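Local coordinates for nitroreductase family protein (Clostridium novyi, PDB 3G14), which probably acts as an oxidoreductase, as a member of the nitroreductase family, whose proteins typically use bound FMN to reduce their substrates, at residues 13-18 against 69-74; 120-125 against 147-152. All coordinates share one frame; numbering follows the deposited sequence.

Interaction 1: 13-18 against 69-74; sequences SIKKFE and SAASEA. With SO4 (sulfate ion), chain E.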
loop_
_atom_site.group_PDB
_atom_site.type_symbol
_atom_site.label_atom_id
_atom_site.label_comp_id
_atom_site.label_asym_id
_atom_site.label_seq_id
_atom_site.Cartn_x
_atom_site.Cartn_y
_atom_site.Cartn_z
ATOM N N SER B 13 -3.588 11.346 -9.540
ATOM C CA SER B 13 -3.626 12.376 -8.513
ATOM C C SER B 13 -4.514 13.524 -8.990
ATOM O O SER B 13 -4.279 14.105 -10.038
ATOM C CB SER B 13 -2.224 12.887 -8.182
ATOM O OG SER B 13 -1.453 11.828 -7.738
ATOM N N ILE B 14 -5.558 13.814 -8.238
ATOM C CA ILE B 14 -6.529 14.802 -8.630
ATOM C C ILE B 14 -6.437 15.941 -7.638
ATOM O O ILE B 14 -6.294 15.739 -6.418
ATOM C CB ILE B 14 -7.967 14.211 -8.668
ATOM C CG1 ILE B 14 -8.104 13.119 -9.763
ATOM C CG2 ILE B 14 -8.996 15.328 -8.871
ATOM C CD1 ILE B 14 -7.880 13.613 -11.164
ATOM N N LYS B 15 -6.454 17.156 -8.178
ATOM C CA LYS B 15 -6.301 18.362 -7.364
ATOM C C LYS B 15 -7.492 19.276 -7.473
ATOM O O LYS B 15 -7.576 20.237 -6.710
ATOM C CB LYS B 15 -5.036 19.140 -7.761
ATOM C CG LYS B 15 -3.765 18.348 -7.559
ATOM C CD LYS B 15 -3.376 18.283 -6.118
ATOM C CE LYS B 15 -2.006 17.618 -5.985
ATOM N NZ LYS B 15 -1.724 17.258 -4.569
ATOM N N LYS B 16 -8.404 18.966 -8.407
ATOM C CA LYS B 16 -9.534 19.818 -8.695
ATOM C C LYS B 16 -10.792 18.983 -8.655
ATOM O O LYS B 16 -10.888 17.954 -9.327
ATOM C CB LYS B 16 -9.335 20.521 -10.032
ATOM C CG LYS B 16 -8.267 21.610 -9.890
ATOM C CD LYS B 16 -7.911 22.257 -11.189
ATOM C CE LYS B 16 -7.007 23.480 -10.943
ATOM N NZ LYS B 16 -7.513 24.418 -9.864
ATOM N N PHE B 17 -11.731 19.460 -7.845
ATOM C CA PHE B 17 -12.906 18.714 -7.423
ATOM C C PHE B 17 -14.172 19.537 -7.529
ATOM O O PHE B 17 -14.156 20.757 -7.331
ATOM C CB PHE B 17 -12.757 18.293 -5.966
ATOM C CG PHE B 17 -11.698 17.279 -5.751
ATOM C CD1 PHE B 17 -11.946 15.946 -5.994
ATOM C CD2 PHE B 17 -10.447 17.652 -5.304
ATOM C CE1 PHE B 17 -10.996 15.011 -5.805
ATOM C CE2 PHE B 17 -9.483 16.730 -5.116
ATOM C CZ PHE B 17 -9.715 15.417 -5.354
ATOM N N GLU B 18 -15.272 18.843 -7.807
ATOM C CA GLU B 18 -16.594 19.436 -7.752
ATOM C C GLU B 18 -16.945 19.495 -6.268
ATOM O O GLU B 18 -16.330 18.805 -5.463
ATOM C CB GLU B 18 -17.623 18.575 -8.508
ATOM C CG GLU B 18 -17.228 18.128 -9.933
ATOM C CD GLU B 18 -17.287 19.251 -10.986
ATOM O OE1 GLU B 18 -17.323 20.457 -10.612
ATOM O OE2 GLU B 18 -17.289 18.909 -12.201
ATOM N N SER B 69 0.773 25.337 -3.813
ATOM C CA SER B 69 -0.476 25.285 -3.032
ATOM C C SER B 69 -1.535 24.270 -3.524
ATOM O O SER B 69 -2.615 24.192 -2.946
ATOM C CB SER B 69 -1.077 26.697 -2.961
ATOM O OG SER B 69 -1.393 27.109 -4.275
ATOM N N ALA B 70 -1.212 23.442 -4.514
ATOM C CA ALA B 70 -2.204 22.579 -5.165
ATOM C C ALA B 70 -2.843 21.582 -4.164
ATOM O O ALA B 70 -4.071 21.403 -4.147
ATOM C CB ALA B 70 -1.594 21.856 -6.373
ATOM N N ALA B 71 -2.010 20.956 -3.320
ATOM C CA ALA B 71 -2.510 20.001 -2.318
ATOM C C ALA B 71 -3.422 20.692 -1.283
ATOM O O ALA B 71 -4.511 20.203 -0.960
ATOM C CB ALA B 71 -1.306 19.254 -1.611
ATOM N N SER B 72 -2.975 21.842 -0.770
ATOM C CA SER B 72 -3.730 22.617 0.215
ATOM C C SER B 72 -5.075 22.954 -0.393
ATOM O O SER B 72 -6.107 22.765 0.264
ATOM C CB SER B 72 -2.991 23.905 0.579
ATOM O OG SER B 72 -1.893 23.623 1.429
ATOM N N GLU B 73 -5.082 23.386 -1.655
ATOM C CA GLU B 73 -6.348 23.773 -2.325
ATOM C C GLU B 73 -7.262 22.581 -2.557
ATOM O O GLU B 73 -8.484 22.736 -2.412
ATOM C CB GLU B 73 -6.083 24.519 -3.625
ATOM C CG GLU B 73 -5.399 25.832 -3.343
ATOM C CD GLU B 73 -4.847 26.511 -4.543
ATOM O OE1 GLU B 73 -5.139 26.066 -5.677
ATOM O OE2 GLU B 73 -4.155 27.536 -4.330
ATOM N N ALA B 74 -6.677 21.392 -2.821
ATOM C CA ALA B 74 -7.464 20.156 -3.015
ATOM C C ALA B 74 -8.252 19.830 -1.704
ATOM O O ALA B 74 -9.442 19.489 -1.725
ATOM C CB ALA B 74 -6.558 18.961 -3.413
HETATM S S SO4 E . -0.215 10.148 -10.736
HETATM O O1 SO4 E . 0.986 10.955 -10.882
HETATM O O2 SO4 E . -0.121 8.906 -11.504
HETATM O O3 SO4 E . -1.372 10.879 -11.259
HETATM O O4 SO4 E . -0.373 9.806 -9.322
HETATM O O HOH W 1 -5.844 22.164 -6.252
#
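Lys15 lies alongside the first turn of the helix that Ala70 begins and contributes the larger share of the loop's buried surface. Its CG lies beside the backbone N and opposite the carbonyl carbon (chi1 -61°); one bend at chi2 redirects the otherwise extended chain, and CD rests 4.0 Å from Ala70 CB. The tip of the lysine, whose exact position is doubtful, lies by Ala71 CB. Ala74, one turn further on, points its methyl at the loop: Ala74 CB sits 3.7 Å from Lys15 O and meets the Phe17 ring at its edge, near the ring plane, 4.1 Å from CE2. One face of that ring is covered from within the loop by Ile14 CG2, offset toward the rim.

No direct hydrogen bond joins 13-18 to 69-74. Instead a water donates to both backbones, 2.6 Å to Lys15 O and 2.9 Å to Ala70 O, and so bridges the loop to the helix. Ala70 O also accepts the helical bond from Ala74 N.

Away from the helix, Ser13 holds a sulfate, probably from the crystallisation liquor, with two donors: Ser13 N reaches sulfate O3 almost straight (173°) and Ser13 OG reaches sulfate O4 at 2.8 Å. Arg11 NH1 is also bonded to this anion, consistent with the site where an N-terminal Arg-x-Ser motif binds the FMN phosphate in nitroreductases.

The contact lays the loop between helices 4-10 and 24-35 against the N-terminal turn of helix 70-77. Phe17 and Ala74 both pack on Pro150 of strand 144-151.

Interaction 2: 120-125 against 147-152; sequences YGTCWI and ALTPLG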
loop_
_atom_site.group_PDB
_atom_site.type_symbol
_atom_site.label_atom_id
_atom_site.label_comp_id
_atom_site.label_asym_id
_atom_site.label_seq_id
_atom_site.Cartn_x
_atom_site.Cartn_y
_atom_site.Cartn_z
ATOM N N TYR B 120 -14.582 8.591 -7.527
ATOM C CA TYR B 120 -14.009 9.692 -6.768
ATOM C C TYR B 120 -12.507 9.833 -7.002
ATOM O O TYR B 120 -11.789 8.853 -7.125
ATOM C CB TYR B 120 -14.296 9.518 -5.265
ATOM C CG TYR B 120 -15.772 9.533 -4.897
ATOM C CD1 TYR B 120 -16.611 10.549 -5.339
ATOM C CD2 TYR B 120 -16.306 8.539 -4.082
ATOM C CE1 TYR B 120 -17.966 10.555 -5.000
ATOM C CE2 TYR B 120 -17.659 8.531 -3.727
ATOM C CZ TYR B 120 -18.486 9.540 -4.194
ATOM O OH TYR B 120 -19.816 9.535 -3.841
ATOM N N GLY B 121 -12.053 11.078 -7.041
ATOM C CA GLY B 121 -10.646 11.425 -7.077
ATOM C C GLY B 121 -10.015 11.459 -5.676
ATOM O O GLY B 121 -10.681 11.718 -4.688
ATOM N N THR B 122 -8.706 11.208 -5.642
ATOM C CA THR B 122 -7.898 11.310 -4.434
ATOM C C THR B 122 -6.530 11.890 -4.796
ATOM O O THR B 122 -6.188 12.070 -5.974
ATOM C CB THR B 122 -7.657 9.921 -3.792
ATOM O OG1 THR B 122 -7.239 9.025 -4.818
ATOM C CG2 THR B 122 -8.909 9.393 -3.112
ATOM N N CYS B 123 -5.752 12.201 -3.772
ATOM C CA CYS B 123 -4.391 12.649 -3.990
ATOM C C CYS B 123 -3.595 12.350 -2.747
ATOM O O CYS B 123 -3.907 12.858 -1.686
ATOM C CB CYS B 123 -4.363 14.151 -4.297
ATOM S SG CYS B 123 -2.725 14.751 -4.749
ATOM N N TRP B 124 -2.587 11.480 -2.858
ATOM C CA TRP B 124 -1.722 11.190 -1.687
ATOM C C TRP B 124 -1.022 12.424 -1.182
ATOM O O TRP B 124 -0.326 13.104 -1.923
ATOM C CB TRP B 124 -0.676 10.152 -2.041
ATOM C CG TRP B 124 -1.094 8.738 -1.929
ATOM C CD1 TRP B 124 -1.678 7.968 -2.902
ATOM C CD2 TRP B 124 -0.821 7.857 -0.832
ATOM N NE1 TRP B 124 -1.857 6.679 -2.452
ATOM C CE2 TRP B 124 -1.362 6.585 -1.174
ATOM C CE3 TRP B 124 -0.246 8.032 0.420
ATOM C CZ2 TRP B 124 -1.297 5.484 -0.312
ATOM C CZ3 TRP B 124 -0.155 6.918 1.279
ATOM C CH2 TRP B 124 -0.683 5.667 0.899
ATOM N N ILE B 125 -1.191 12.735 0.095
ATOM C CA ILE B 125 -0.427 13.845 0.729
ATOM C C ILE B 125 0.256 13.351 1.996
ATOM O O ILE B 125 -0.420 12.922 2.952
ATOM C CB ILE B 125 -1.378 15.050 1.060
ATOM C CG1 ILE B 125 -2.107 15.570 -0.198
ATOM C CG2 ILE B 125 -0.607 16.167 1.871
ATOM C CD1 ILE B 125 -3.386 16.406 0.076
ATOM N N ALA B 147 -0.637 9.757 6.346
ATOM C CA ALA B 147 -0.996 10.373 5.090
ATOM C C ALA B 147 -2.436 10.811 5.185
ATOM O O ALA B 147 -3.133 10.477 6.137
ATOM C CB ALA B 147 -0.782 9.405 3.883
ATOM N N LEU B 148 -2.815 11.638 4.231
ATOM C CA LEU B 148 -4.191 12.093 4.080
ATOM C C LEU B 148 -4.485 12.282 2.595
ATOM O O LEU B 148 -3.583 12.401 1.772
ATOM C CB LEU B 148 -4.407 13.372 4.917
ATOM C CG LEU B 148 -3.603 14.636 4.590
ATOM C CD1 LEU B 148 -4.325 15.528 3.562
ATOM C CD2 LEU B 148 -3.305 15.412 5.874
ATOM N N THR B 149 -5.765 12.326 2.248
ATOM C CA THR B 149 -6.176 12.603 0.884
ATOM C C THR B 149 -7.516 13.329 0.838
ATOM O O THR B 149 -8.460 12.987 1.615
ATOM C CB THR B 149 -6.291 11.272 0.075
ATOM O OG1 THR B 149 -6.832 11.520 -1.241
ATOM C CG2 THR B 149 -7.187 10.292 0.800
ATOM N N PRO B 150 -7.642 14.299 -0.093
ATOM C CA PRO B 150 -8.988 14.777 -0.402
ATOM C C PRO B 150 -9.799 13.634 -1.047
ATOM O O PRO B 150 -9.243 12.678 -1.566
ATOM C CB PRO B 150 -8.747 15.854 -1.459
ATOM C CG PRO B 150 -7.407 15.433 -2.100
ATOM C CD PRO B 150 -6.617 14.922 -0.969
ATOM N N LEU B 151 -11.107 13.770 -1.010
ATOM C CA LEU B 151 -12.018 12.804 -1.649
ATOM C C LEU B 151 -13.114 13.637 -2.286
ATOM O O LEU B 151 -13.759 14.439 -1.599
ATOM C CB LEU B 151 -12.603 11.861 -0.596
ATOM C CG LEU B 151 -13.420 10.714 -1.216
ATOM C CD1 LEU B 151 -12.430 9.757 -1.859
ATOM C CD2 LEU B 151 -14.291 10.034 -0.152
ATOM N N GLY B 152 -13.319 13.479 -3.593
ATOM C CA GLY B 152 -14.370 14.228 -4.283
ATOM C C GLY B 152 -14.582 13.720 -5.705
ATOM O O GLY B 152 -13.793 12.952 -6.241
#
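Thr149 OG1 is used twice: it accepts a nearly straight bond from Cys123 N (2.8 Å, 165°) and donates its own proton to Pro150 O at 2.7 Å. The hydroxyl stands anti to the backbone N of Thr149 (chi1 174°), which brings it across to the 120-125 backbone, where it substitutes for a strand carbonyl. Thr122 crowds the same oxygen, with its CB 3.1 Å from Thr149 OG1.

On either side of this side-chain link the backbones pair directly. Gly121 N bonds to Gly152 O at 2.7 Å, with a weak return bond from Gly152 N to Gly121 O; at the other end Ile125 N bonds to Leu148 O and Leu148 N to Ile125 O. The result is two isolated antiparallel bridges, Gly121 with Gly152 and Ile125 with Leu148, both hydrogen-bonded pairs. Within this chain, strand 144-151 is outermost in the mixed sheet of the alpha+beta nitroreductase fold, and the loop leaving helix 99-117 runs along its outer edge; on its other edge the strand bonds to 80-86.

Apolar groups flank the pairing. Ile125 CD1 touches both Leu148 CD1 and Pro150 CD, 3.7 Å from each; the isoleucine side chain crosses that of Pro150 at about a right angle and packs toward helix 70-77. Thr122 CG2 and Leu151 CD1 meet at 3.8 Å, where Ala115 of helix 99-117 touches both side chains. The Trp124 ring approaches Ala147 CB obliquely through CZ3; its NE1 is bonded to Glu109 OE1, and the indole also packs on Ile106 of the second subunit.

Overall arrangement
From the N terminus, the loop after helix 4-10 supplies 13-18, and interaction 1 closes 50 intervening residues when the chain reaches helix 70-77. The chain then runs through strand 80-86 and helix 99-117 before interaction 2 closes a shorter loop of 21 residues, containing helix 130-137, onto strand 144-151. The two closures follow in series and neither nests nor crosses, yet their centres lie 8 Å apart in space. Segment 13-18 lies next to 120-125, with a probable hydrogen bond from Ile14 N to Thr122 O, while Phe17 reaches Gly152. Together they join the N-terminal loop, helix 70-77, the loop after helix 99-117 and the edge strand 144-151.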